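Local coordinates for protein endoglucanase (Clostridium thermocellum, PDB 2YIK) that probably hydrolyses internal beta-1,4-glucosidic bonds of cellulose, as a family 9 glycoside hydrolase with bound calcium and zinc ions, at residues A[363-366]-A[367-370]; A[435-439]-A[440-444]; A[304-308]-A[309-313]. All coordinates share one frame; numbering follows the deposited sequence.

Contact 1 of 3, residues A[363-366]-A[367-370]; sequences KPIQ and DLLD
Ile365 and Leu368 run alongside each other in the same direction on the buried flank of helix 363-373, with Ile365 CD1 3.5 Å from Leu368 CD2. One turn on, Ile365 CG2 meets Leu369 CD1 at 3.8 Å, the two side chains crossing at a slant. This apolar flank is closely packed: helices 322-336 and 392-408 cover Ile365, and Tyr406 touches both Ile365 and Leu369. The partly exposed flank is polar and joined through a water, its direct ion pair being long. Lys363 bends at chi2 (51°), which turns its tail along the helix to Asp367, where NZ forms a salt bridge of 3.5 Å to OD1. The water completes the link: it accepts from Lys363 NZ at 2.9 Å and donates to Asp367 OD1 and to Asp370 OD2, the latter at 2.6 Å. The other oxygen of Asp370, OD1, is bonded to Tyr417 OH. Beneath both flanks run the i to i+4 backbone bonds of an alpha-helix, such as Leu369 N to Ile365 O at 2.9 Å. The water thus lets one ammonium group serve two carboxylates, and the positive charge probably eases the repulsion between Asp367 and Asp370.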
ATOM      1  N   LYS A 363      10.419 -18.546 -10.616  1.00 25.58           N
ATOM      2  CA  LYS A 363      10.096 -18.560 -12.042  1.00 26.84           C
ATOM      3  C   LYS A 363       8.928 -17.657 -12.442  1.00 26.38           C
ATOM      4  O   LYS A 363       9.011 -16.946 -13.443  1.00 27.13           O
ATOM      5  CB  LYS A 363       9.856 -20.003 -12.519  1.00 28.96           C
ATOM      6  CG  LYS A 363       9.661 -20.156 -14.022  1.00 32.91           C
ATOM      7  CD  LYS A 363      10.777 -19.477 -14.803  1.00 37.87           C
ATOM      8  CE  LYS A 363      10.711 -19.802 -16.296  1.00 41.12           C
ATOM      9  NZ  LYS A 363      11.868 -19.182 -17.006  1.00 43.32           N
ATOM     10  N   PRO A 364       7.826 -17.661 -11.672  1.00 25.83           N
ATOM     11  CA  PRO A 364       6.724 -16.783 -12.079  1.00 25.40           C
ATOM     12  C   PRO A 364       7.119 -15.306 -12.127  1.00 25.32           C
ATOM     13  O   PRO A 364       6.611 -14.544 -12.954  1.00 25.62           O
ATOM     14  CB  PRO A 364       5.658 -17.062 -11.025  1.00 25.46           C
ATOM     15  CG  PRO A 364       5.905 -18.501 -10.683  1.00 25.34           C
ATOM     16  CD  PRO A 364       7.413 -18.538 -10.563  1.00 25.09           C
ATOM     17  N   ILE A 365       8.024 -14.905 -11.238  1.00 24.67           N
ATOM     18  CA  ILE A 365       8.473 -13.522 -11.197  1.00 24.02           C
ATOM     19  C   ILE A 365       9.530 -13.268 -12.270  1.00 24.06           C
ATOM     20  O   ILE A 365       9.652 -12.155 -12.778  1.00 23.40           O
ATOM     21  CB  ILE A 365       9.009 -13.162  -9.782  1.00 24.73           C
ATOM     22  CG1 ILE A 365       7.825 -12.861  -8.847  1.00 23.22           C
ATOM     23  CG2 ILE A 365       9.981 -11.988  -9.855  1.00 20.64           C
ATOM     24  CD1 ILE A 365       6.977 -11.674  -9.289  1.00 26.68           C
ATOM     25  N   GLN A 366      10.285 -14.302 -12.628  1.00 24.67           N
ATOM     26  CA  GLN A 366      11.284 -14.139 -13.674  1.00 26.63           C
ATOM     27  C   GLN A 366      10.515 -13.905 -14.976  1.00 26.92           C
ATOM     28  O   GLN A 366      10.929 -13.113 -15.824  1.00 26.80           O
ATOM     29  CB  GLN A 366      12.173 -15.381 -13.794  1.00 27.01           C
ATOM     30  CG  GLN A 366      13.273 -15.225 -14.838  1.00 33.13           C
ATOM     31  CD  GLN A 366      14.094 -16.491 -15.049  1.00 35.69           C
ATOM     32  OE1 GLN A 366      14.890 -16.574 -15.983  1.00 39.15           O
ATOM     33  NE2 GLN A 366      13.902 -17.477 -14.184  1.00 36.11           N
ATOM     34  N   ASP A 367       9.386 -14.598 -15.122  1.00 26.59           N
ATOM     35  CA  ASP A 367       8.538 -14.450 -16.304  1.00 25.58           C
ATOM     36  C   ASP A 367       7.906 -13.059 -16.338  1.00 26.81           C
ATOM     37  O   ASP A 367       7.799 -12.439 -17.394  1.00 26.50           O
ATOM     38  CB  ASP A 367       7.424 -15.498 -16.307  1.00 25.95           C
ATOM     39  CG  ASP A 367       7.927 -16.886 -16.645  1.00 27.60           C
ATOM     40  OD1 ASP A 367       9.132 -17.030 -16.938  1.00 29.02           O
ATOM     41  OD2 ASP A 367       7.116 -17.834 -16.624  1.00 28.31           O
ATOM     42  N   LEU A 368       7.471 -12.585 -15.176  1.00 24.85           N
ATOM     43  CA  LEU A 368       6.856 -11.270 -15.064  1.00 23.63           C
ATOM     44  C   LEU A 368       7.868 -10.201 -15.463  1.00 23.80           C
ATOM     45  O   LEU A 368       7.568  -9.292 -16.239  1.00 24.46           O
ATOM     46  CB  LEU A 368       6.406 -11.021 -13.626  1.00 22.12           C
ATOM     47  CG  LEU A 368       5.919  -9.613 -13.289  1.00 20.89           C
ATOM     48  CD1 LEU A 368       4.615  -9.322 -14.037  1.00 20.86           C
ATOM     49  CD2 LEU A 368       5.730  -9.497 -11.773  1.00 20.70           C
ATOM     50  N   LEU A 369       9.075 -10.326 -14.922  1.00 23.63           N
ATOM     51  CA  LEU A 369      10.138  -9.377 -15.200  1.00 24.48           C
ATOM     52  C   LEU A 369      10.645  -9.413 -16.638  1.00 24.05           C
ATOM     53  O   LEU A 369      10.994  -8.374 -17.192  1.00 24.09           O
ATOM     54  CB  LEU A 369      11.291  -9.581 -14.209  1.00 23.41           C
ATOM     55  CG  LEU A 369      10.951  -9.150 -12.776  1.00 24.61           C
ATOM     56  CD1 LEU A 369      12.096  -9.511 -11.841  1.00 22.98           C
ATOM     57  CD2 LEU A 369      10.685  -7.647 -12.738  1.00 23.98           C
ATOM     58  N   ASP A 370      10.697 -10.598 -17.242  1.00 24.56           N
ATOM     59  CA  ASP A 370      11.137 -10.691 -18.635  1.00 26.70           C
ATOM     60  C   ASP A 370      10.104  -9.965 -19.485  1.00 26.35           C
ATOM     61  O   ASP A 370      10.435  -9.320 -20.478  1.00 26.36           O
ATOM     62  CB  ASP A 370      11.215 -12.145 -19.113  1.00 26.02           C
ATOM     63  CG  ASP A 370      12.435 -12.877 -18.582  1.00 30.36           C
ATOM     64  OD1 ASP A 370      13.428 -12.212 -18.213  1.00 29.89           O
ATOM     65  OD2 ASP A 370      12.402 -14.124 -18.549  1.00 31.46           O
TER
HETATM   66  O   HOH W   1      11.508 -16.387 -17.601  1.00 46.26           O

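Contact 2 of 3, residues A[435-439]-A[440-444]; sequences NRCYV and VGYSS
Cys437 and Tyr442 meet through a sulfur-aromatic contact inside a loop that doubles back on itself, between helices 416-428 and 453-456 of the family 9 domain. Cys437 SG lies 4.8 Å from the centroid of the Tyr442 ring and 61° off the ring normal, an oblique approach. Its nearest ring atom is Tyr442 CD2, at 3.7 Å, so the sulfur sits beside CD2, next to CG, and also touches CB. The trans chi1 of Cys437 (179°) swings SG away from its own backbone N and into the bend. Lys42 adds a cation-pi contact with the same ring.

Among apolar contacts, Val439 CG1 reaches Tyr442 CB at 4.0 Å.

The two hydrogen bonds of the bend itself are long and weak. A type II beta turn runs from Val439 to Tyr442, with Gly441 at its third position, where the positive phi (80°) belongs to this turn type. Its closing bond, Tyr442 N to Val439 O, is weak at 3.4 Å although nearly straight. Val439 O is also bonded to Ser446 OG. Val439 N also donates a weak bond of 3.7 Å to Cys437 SG. At the far end of the ring, Tyr442 OH bonds to Asn39 O. Backbone bonds of Cys437 with Asn445 and Val447 hold the loop to its own later part, and one of Val440 with Gly473 joins it to another part of the chain.

The sulfur therefore works in two ways, as a weak acceptor for a backbone N-H and as a soft, polarisable neighbour of the ring. With the turn's own bond so long, the shape of this buried loop probably depends as much on side-chain contacts and outside bonds as on the turn.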
ATOM      1  N   ASN A 435      10.885  16.320 -20.762  1.00 31.64           N
ATOM      2  CA  ASN A 435      11.882  16.658 -19.748  1.00 31.46           C
ATOM      3  C   ASN A 435      11.088  16.961 -18.479  1.00 31.20           C
ATOM      4  O   ASN A 435      11.408  17.875 -17.712  1.00 29.44           O
ATOM      5  CB  ASN A 435      12.729  17.872 -20.141  1.00 32.21           C
ATOM      6  CG  ASN A 435      13.929  18.047 -19.227  1.00 34.40           C
ATOM      7  OD1 ASN A 435      14.458  17.068 -18.688  1.00 36.41           O
ATOM      8  ND2 ASN A 435      14.374  19.283 -19.054  1.00 35.03           N
ATOM      9  N   ARG A 436      10.047  16.164 -18.267  1.00 29.94           N
ATOM     10  CA  ARG A 436       9.174  16.356 -17.124  1.00 30.73           C
ATOM     11  C   ARG A 436       9.380  15.368 -15.989  1.00 29.97           C
ATOM     12  O   ARG A 436       9.426  14.155 -16.205  1.00 27.33           O
ATOM     13  CB  ARG A 436       7.712  16.305 -17.564  1.00 32.38           C
ATOM     14  CG  ARG A 436       6.791  16.845 -16.494  1.00 36.54           C
ATOM     15  CD  ARG A 436       5.331  16.565 -16.736  1.00 39.25           C
ATOM     16  NE  ARG A 436       4.748  17.261 -17.880  1.00 42.50           N
ATOM     17  CZ  ARG A 436       4.976  18.530 -18.195  1.00 44.14           C
ATOM     18  NH1 ARG A 436       5.803  19.264 -17.457  1.00 47.69           N
ATOM     19  NH2 ARG A 436       4.352  19.076 -19.232  1.00 42.80           N
ATOM     20  N   CYS A 437       9.516  15.903 -14.779  1.00 28.93           N
ATOM     21  CA  CYS A 437       9.682  15.070 -13.599  1.00 29.33           C
ATOM     22  C   CYS A 437       8.280  14.842 -13.055  1.00 28.96           C
ATOM     23  O   CYS A 437       7.553  15.797 -12.761  1.00 30.52           O
ATOM     24  CB  CYS A 437      10.543  15.763 -12.541  1.00 27.90           C
ATOM     25  SG  CYS A 437      10.759  14.763 -11.031  1.00 28.28           S
ATOM     26  N   TYR A 438       7.902  13.578 -12.922  1.00 28.33           N
ATOM     27  CA  TYR A 438       6.571  13.226 -12.457  1.00 27.46           C
ATOM     28  C   TYR A 438       6.403  13.085 -10.941  1.00 26.83           C
ATOM     29  O   TYR A 438       5.363  12.642 -10.460  1.00 26.89           O
ATOM     30  CB  TYR A 438       6.125  11.966 -13.197  1.00 26.60           C
ATOM     31  CG  TYR A 438       5.878  12.229 -14.670  1.00 26.61           C
ATOM     32  CD1 TYR A 438       4.701  12.842 -15.091  1.00 26.62           C
ATOM     33  CD2 TYR A 438       6.844  11.919 -15.637  1.00 25.43           C
ATOM     34  CE1 TYR A 438       4.481  13.145 -16.433  1.00 27.81           C
ATOM     35  CE2 TYR A 438       6.638  12.219 -16.988  1.00 27.56           C
ATOM     36  CZ  TYR A 438       5.451  12.832 -17.378  1.00 28.17           C
ATOM     37  OH  TYR A 438       5.224  13.124 -18.703  1.00 29.64           O
ATOM     38  N   VAL A 439       7.437  13.471 -10.201  1.00 26.88           N
ATOM     39  CA  VAL A 439       7.433  13.446  -8.741  1.00 26.26           C
ATOM     40  C   VAL A 439       7.346  14.930  -8.380  1.00 28.68           C
ATOM     41  O   VAL A 439       8.292  15.678  -8.631  1.00 28.13           O
ATOM     42  CB  VAL A 439       8.756  12.855  -8.209  1.00 26.06           C
ATOM     43  CG1 VAL A 439       8.777  12.870  -6.689  1.00 23.90           C
ATOM     44  CG2 VAL A 439       8.929  11.443  -8.734  1.00 24.07           C
ATOM     45  N   VAL A 440       6.231  15.384  -7.811  1.00 30.03           N
ATOM     46  CA  VAL A 440       6.142  16.812  -7.533  1.00 31.41           C
ATOM     47  C   VAL A 440       7.108  17.340  -6.471  1.00 32.65           C
ATOM     48  O   VAL A 440       7.392  16.676  -5.471  1.00 32.48           O
ATOM     49  CB  VAL A 440       4.658  17.269  -7.248  1.00 32.65           C
ATOM     50  CG1 VAL A 440       3.735  16.078  -7.157  1.00 32.73           C
ATOM     51  CG2 VAL A 440       4.588  18.137  -6.015  1.00 33.52           C
ATOM     52  N   GLY A 441       7.640  18.534  -6.739  1.00 31.40           N
ATOM     53  CA  GLY A 441       8.565  19.192  -5.828  1.00 31.98           C
ATOM     54  C   GLY A 441      10.006  18.716  -5.863  1.00 32.95           C
ATOM     55  O   GLY A 441      10.877  19.309  -5.236  1.00 32.69           O
ATOM     56  N   TYR A 442      10.266  17.651  -6.612  1.00 33.93           N
ATOM     57  CA  TYR A 442      11.604  17.080  -6.699  1.00 33.30           C
ATOM     58  C   TYR A 442      12.606  17.935  -7.462  1.00 34.09           C
ATOM     59  O   TYR A 442      13.791  17.974  -7.121  1.00 33.94           O
ATOM     60  CB  TYR A 442      11.533  15.707  -7.370  1.00 33.06           C
ATOM     61  CG  TYR A 442      12.855  14.968  -7.453  1.00 33.00           C
ATOM     62  CD1 TYR A 442      13.338  14.243  -6.365  1.00 33.03           C
ATOM     63  CD2 TYR A 442      13.613  14.976  -8.627  1.00 32.15           C
ATOM     64  CE1 TYR A 442      14.535  13.538  -6.439  1.00 32.61           C
ATOM     65  CE2 TYR A 442      14.819  14.274  -8.713  1.00 32.39           C
ATOM     66  CZ  TYR A 442      15.268  13.556  -7.616  1.00 33.35           C
ATOM     67  OH  TYR A 442      16.436  12.833  -7.694  1.00 34.82           O
ATOM     68  N   SER A 443      12.126  18.624  -8.490  1.00 34.50           N
ATOM     69  CA  SER A 443      13.009  19.416  -9.329  1.00 35.45           C
ATOM     70  C   SER A 443      12.259  20.606  -9.922  1.00 35.08           C
ATOM     71  O   SER A 443      11.035  20.687  -9.807  1.00 33.55           O
ATOM     72  CB  SER A 443      13.535  18.507 -10.442  1.00 36.95           C
ATOM     73  OG  SER A 443      14.575  19.126 -11.176  1.00 44.18           O
ATOM     74  N   SER A 444      12.979  21.531 -10.554  1.00 34.82           N
ATOM     75  CA  SER A 444      12.314  22.687 -11.148  1.00 35.36           C
ATOM     76  C   SER A 444      11.420  22.243 -12.300  1.00 34.94           C
ATOM     77  O   SER A 444      10.458  22.932 -12.640  1.00 35.33           O
ATOM     78  CB  SER A 444      13.333  23.723 -11.647  1.00 36.37           C
ATOM     79  OG  SER A 444      14.306  23.142 -12.502  1.00 38.77           O
TER

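Contact 3 of 3, residues A[304-308]-A[309-313]; sequences KYYDY and YAPPG
With CG anti to the backbone N (chi1 -176°), the carboxylate of Asp307 swings forward over the turn that it opens, while Tyr309, whose CG instead lies beside its own N (chi1 -52°), brings its ring across that carboxylate. The two planes stand 82° apart. Asp307 OD1 accepts a bond from Tyr309 N at 3.1 Å; the donor comes from above the carboxylate plane and the bond is bent. The same oxygen touches Tyr309 CB at 3.4 Å, and the other, OD2, packs on Ala310 CB at 3.6 Å. The motif is a type I beta turn from Asp307 to Ala310, closed by Ala310 N to Asp307 O at 3.1 Å, and with its side chain bonded to the N-H two residues on, Asp307 also makes an Asx turn. Together the beta turn and the Asx turn redirect the chain between helices 296-305 and 322-336 of the family 9 catalytic domain. Beyond them, Pro311 CD lies against Asp307 O at 3.3 Å, and Pro311 CG meets Tyr306 OH at 3.7 Å. The rings of Tyr308 and Tyr309 cross at about a right angle, Tyr309 CE1 standing at the edge of the Tyr308 ring, 4.0 Å from CD2. Their hydroxyls are held by different partners: Tyr308 OH bonds to Asp360 N, and Tyr309 OH to Glu357 OE2.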
ATOM      1  N   LYS A 304      -2.585 -23.791  -0.602  1.00 26.11           N
ATOM      2  CA  LYS A 304      -3.942 -24.190  -0.970  1.00 27.15           C
ATOM      3  C   LYS A 304      -4.582 -23.262  -2.014  1.00 27.06           C
ATOM      4  O   LYS A 304      -5.319 -23.716  -2.885  1.00 26.65           O
ATOM      5  CB  LYS A 304      -4.828 -24.234   0.285  1.00 29.00           C
ATOM      6  CG  LYS A 304      -6.247 -24.778   0.073  1.00 32.03           C
ATOM      7  CD  LYS A 304      -7.011 -24.930   1.410  1.00 36.27           C
ATOM      8  CE  LYS A 304      -6.248 -25.822   2.401  1.00 40.76           C
ATOM      9  NZ  LYS A 304      -6.943 -26.014   3.733  1.00 44.36           N
ATOM     10  N   TYR A 305      -4.284 -21.970  -1.945  1.00 26.15           N
ATOM     11  CA  TYR A 305      -4.895 -21.024  -2.869  1.00 26.62           C
ATOM     12  C   TYR A 305      -3.962 -20.319  -3.849  1.00 26.26           C
ATOM     13  O   TYR A 305      -4.432 -19.633  -4.750  1.00 27.36           O
ATOM     14  CB  TYR A 305      -5.680 -19.979  -2.072  1.00 26.60           C
ATOM     15  CG  TYR A 305      -6.768 -20.569  -1.198  1.00 28.68           C
ATOM     16  CD1 TYR A 305      -7.974 -21.013  -1.748  1.00 29.82           C
ATOM     17  CD2 TYR A 305      -6.585 -20.699   0.180  1.00 29.84           C
ATOM     18  CE1 TYR A 305      -8.974 -21.570  -0.943  1.00 31.00           C
ATOM     19  CE2 TYR A 305      -7.574 -21.252   0.995  1.00 30.91           C
ATOM     20  CZ  TYR A 305      -8.766 -21.686   0.428  1.00 31.67           C
ATOM     21  OH  TYR A 305      -9.747 -22.229   1.230  1.00 33.24           O
ATOM     22  N   TYR A 306      -2.656 -20.497  -3.687  1.00 25.45           N
ATOM     23  CA  TYR A 306      -1.680 -19.859  -4.564  1.00 24.94           C
ATOM     24  C   TYR A 306      -1.828 -20.226  -6.044  1.00 25.80           C
ATOM     25  O   TYR A 306      -1.745 -21.396  -6.420  1.00 26.09           O
ATOM     26  CB  TYR A 306      -0.256 -20.185  -4.095  1.00 24.34           C
ATOM     27  CG  TYR A 306       0.853 -19.581  -4.947  1.00 24.99           C
ATOM     28  CD1 TYR A 306       0.803 -18.243  -5.351  1.00 24.81           C
ATOM     29  CD2 TYR A 306       1.973 -20.335  -5.312  1.00 24.25           C
ATOM     30  CE1 TYR A 306       1.842 -17.671  -6.100  1.00 24.52           C
ATOM     31  CE2 TYR A 306       3.021 -19.772  -6.061  1.00 24.89           C
ATOM     32  CZ  TYR A 306       2.946 -18.438  -6.452  1.00 24.98           C
ATOM     33  OH  TYR A 306       3.954 -17.870  -7.210  1.00 23.46           O
ATOM     34  N   ASP A 307      -2.050 -19.209  -6.873  1.00 25.27           N
ATOM     35  CA  ASP A 307      -2.196 -19.383  -8.318  1.00 24.33           C
ATOM     36  C   ASP A 307      -0.811 -19.147  -8.921  1.00 24.06           C
ATOM     37  O   ASP A 307      -0.406 -18.010  -9.155  1.00 22.66           O
ATOM     38  CB  ASP A 307      -3.208 -18.361  -8.866  1.00 25.76           C
ATOM     39  CG  ASP A 307      -3.488 -18.537 -10.361  1.00 27.37           C
ATOM     40  OD1 ASP A 307      -2.801 -19.356 -11.013  1.00 27.81           O
ATOM     41  OD2 ASP A 307      -4.393 -17.845 -10.882  1.00 27.41           O
ATOM     42  N   TYR A 308      -0.086 -20.235  -9.152  1.00 23.07           N
ATOM     43  CA  TYR A 308       1.267 -20.185  -9.705  1.00 23.80           C
ATOM     44  C   TYR A 308       1.302 -19.517 -11.074  1.00 24.54           C
ATOM     45  O   TYR A 308       2.337 -19.008 -11.495  1.00 24.14           O
ATOM     46  CB  TYR A 308       1.813 -21.614  -9.812  1.00 24.55           C
ATOM     47  CG  TYR A 308       3.257 -21.747 -10.246  1.00 23.93           C
ATOM     48  CD1 TYR A 308       4.304 -21.505  -9.356  1.00 23.78           C
ATOM     49  CD2 TYR A 308       3.576 -22.166 -11.541  1.00 24.55           C
ATOM     50  CE1 TYR A 308       5.631 -21.686  -9.742  1.00 23.33           C
ATOM     51  CE2 TYR A 308       4.893 -22.345 -11.935  1.00 21.59           C
ATOM     52  CZ  TYR A 308       5.915 -22.106 -11.031  1.00 22.39           C
ATOM     53  OH  TYR A 308       7.222 -22.306 -11.406  1.00 23.75           O
ATOM     54  N   TYR A 309       0.164 -19.522 -11.760  1.00 24.24           N
ATOM     55  CA  TYR A 309       0.067 -18.946 -13.098  1.00 25.29           C
ATOM     56  C   TYR A 309      -0.241 -17.452 -13.133  1.00 24.61           C
ATOM     57  O   TYR A 309      -0.118 -16.820 -14.175  1.00 24.08           O
ATOM     58  CB  TYR A 309      -0.997 -19.708 -13.906  1.00 25.92           C
ATOM     59  CG  TYR A 309      -0.777 -21.205 -13.877  1.00 29.61           C
ATOM     60  CD1 TYR A 309       0.446 -21.752 -14.275  1.00 30.35           C
ATOM     61  CD2 TYR A 309      -1.759 -22.071 -13.379  1.00 29.07           C
ATOM     62  CE1 TYR A 309       0.699 -23.132 -14.172  1.00 33.78           C
ATOM     63  CE2 TYR A 309      -1.518 -23.452 -13.266  1.00 34.04           C
ATOM     64  CZ  TYR A 309      -0.285 -23.975 -13.662  1.00 34.97           C
ATOM     65  OH  TYR A 309      -0.034 -25.329 -13.523  1.00 37.32           O
ATOM     66  N   ALA A 310      -0.606 -16.884 -11.988  1.00 22.41           N
ATOM     67  CA  ALA A 310      -0.974 -15.472 -11.917  1.00 24.05           C
ATOM     68  C   ALA A 310       0.126 -14.398 -11.916  1.00 24.26           C
ATOM     69  O   ALA A 310       0.009 -13.393 -12.617  1.00 26.50           O
ATOM     70  CB  ALA A 310      -1.899 -15.248 -10.719  1.00 19.16           C
ATOM     71  N   PRO A 311       1.207 -14.589 -11.145  1.00 24.33           N
ATOM     72  CA  PRO A 311       2.240 -13.551 -11.133  1.00 24.53           C
ATOM     73  C   PRO A 311       2.642 -12.826 -12.419  1.00 24.99           C
ATOM     74  O   PRO A 311       2.660 -11.604 -12.457  1.00 25.12           O
ATOM     75  CB  PRO A 311       3.428 -14.255 -10.481  1.00 24.30           C
ATOM     76  CG  PRO A 311       2.771 -15.177  -9.504  1.00 23.78           C
ATOM     77  CD  PRO A 311       1.630 -15.754 -10.339  1.00 24.11           C
ATOM     78  N   PRO A 312       2.943 -13.571 -13.494  1.00 25.67           N
ATOM     79  CA  PRO A 312       3.360 -12.942 -14.763  1.00 26.49           C
ATOM     80  C   PRO A 312       2.343 -12.103 -15.517  1.00 26.57           C
ATOM     81  O   PRO A 312       2.707 -11.282 -16.370  1.00 28.11           O
ATOM     82  CB  PRO A 312       3.817 -14.130 -15.617  1.00 26.26           C
ATOM     83  CG  PRO A 312       3.933 -15.284 -14.656  1.00 26.82           C
ATOM     84  CD  PRO A 312       2.869 -15.036 -13.633  1.00 24.50           C
ATOM     85  N   GLY A 313       1.080 -12.318 -15.168  1.00 27.23           N
ATOM     86  CA  GLY A 313      -0.032 -11.655 -15.815  1.00 29.67           C
ATOM     87  C   GLY A 313      -0.170 -10.164 -15.736  1.00 32.32           C
ATOM     88  O   GLY A 313      -0.130  -9.481 -16.761  1.00 38.63           O
TER

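In the fold
Contacts 1 and 3 touch, their centres about 12 Å apart: the loop that follows helix 296-305 lies against the start of helix 363-373. Pro364 CG packs on Tyr308 CE1 at 3.3 Å, and Leu368 CD1 reaches Pro311 O at 3.4 Å, so the loop's aromatic and proline residues back the helix. A bound calcium is about 12 Å from the side chain of Lys363, and one is about 10 Å from that of Ala310. Contact 2 stands apart, with its centre about 31 Å from that of contact 1 and 36 Å from that of contact 3. It alone comes near the predicted active-site residue His451, about 10 Å from the side chain of Val440.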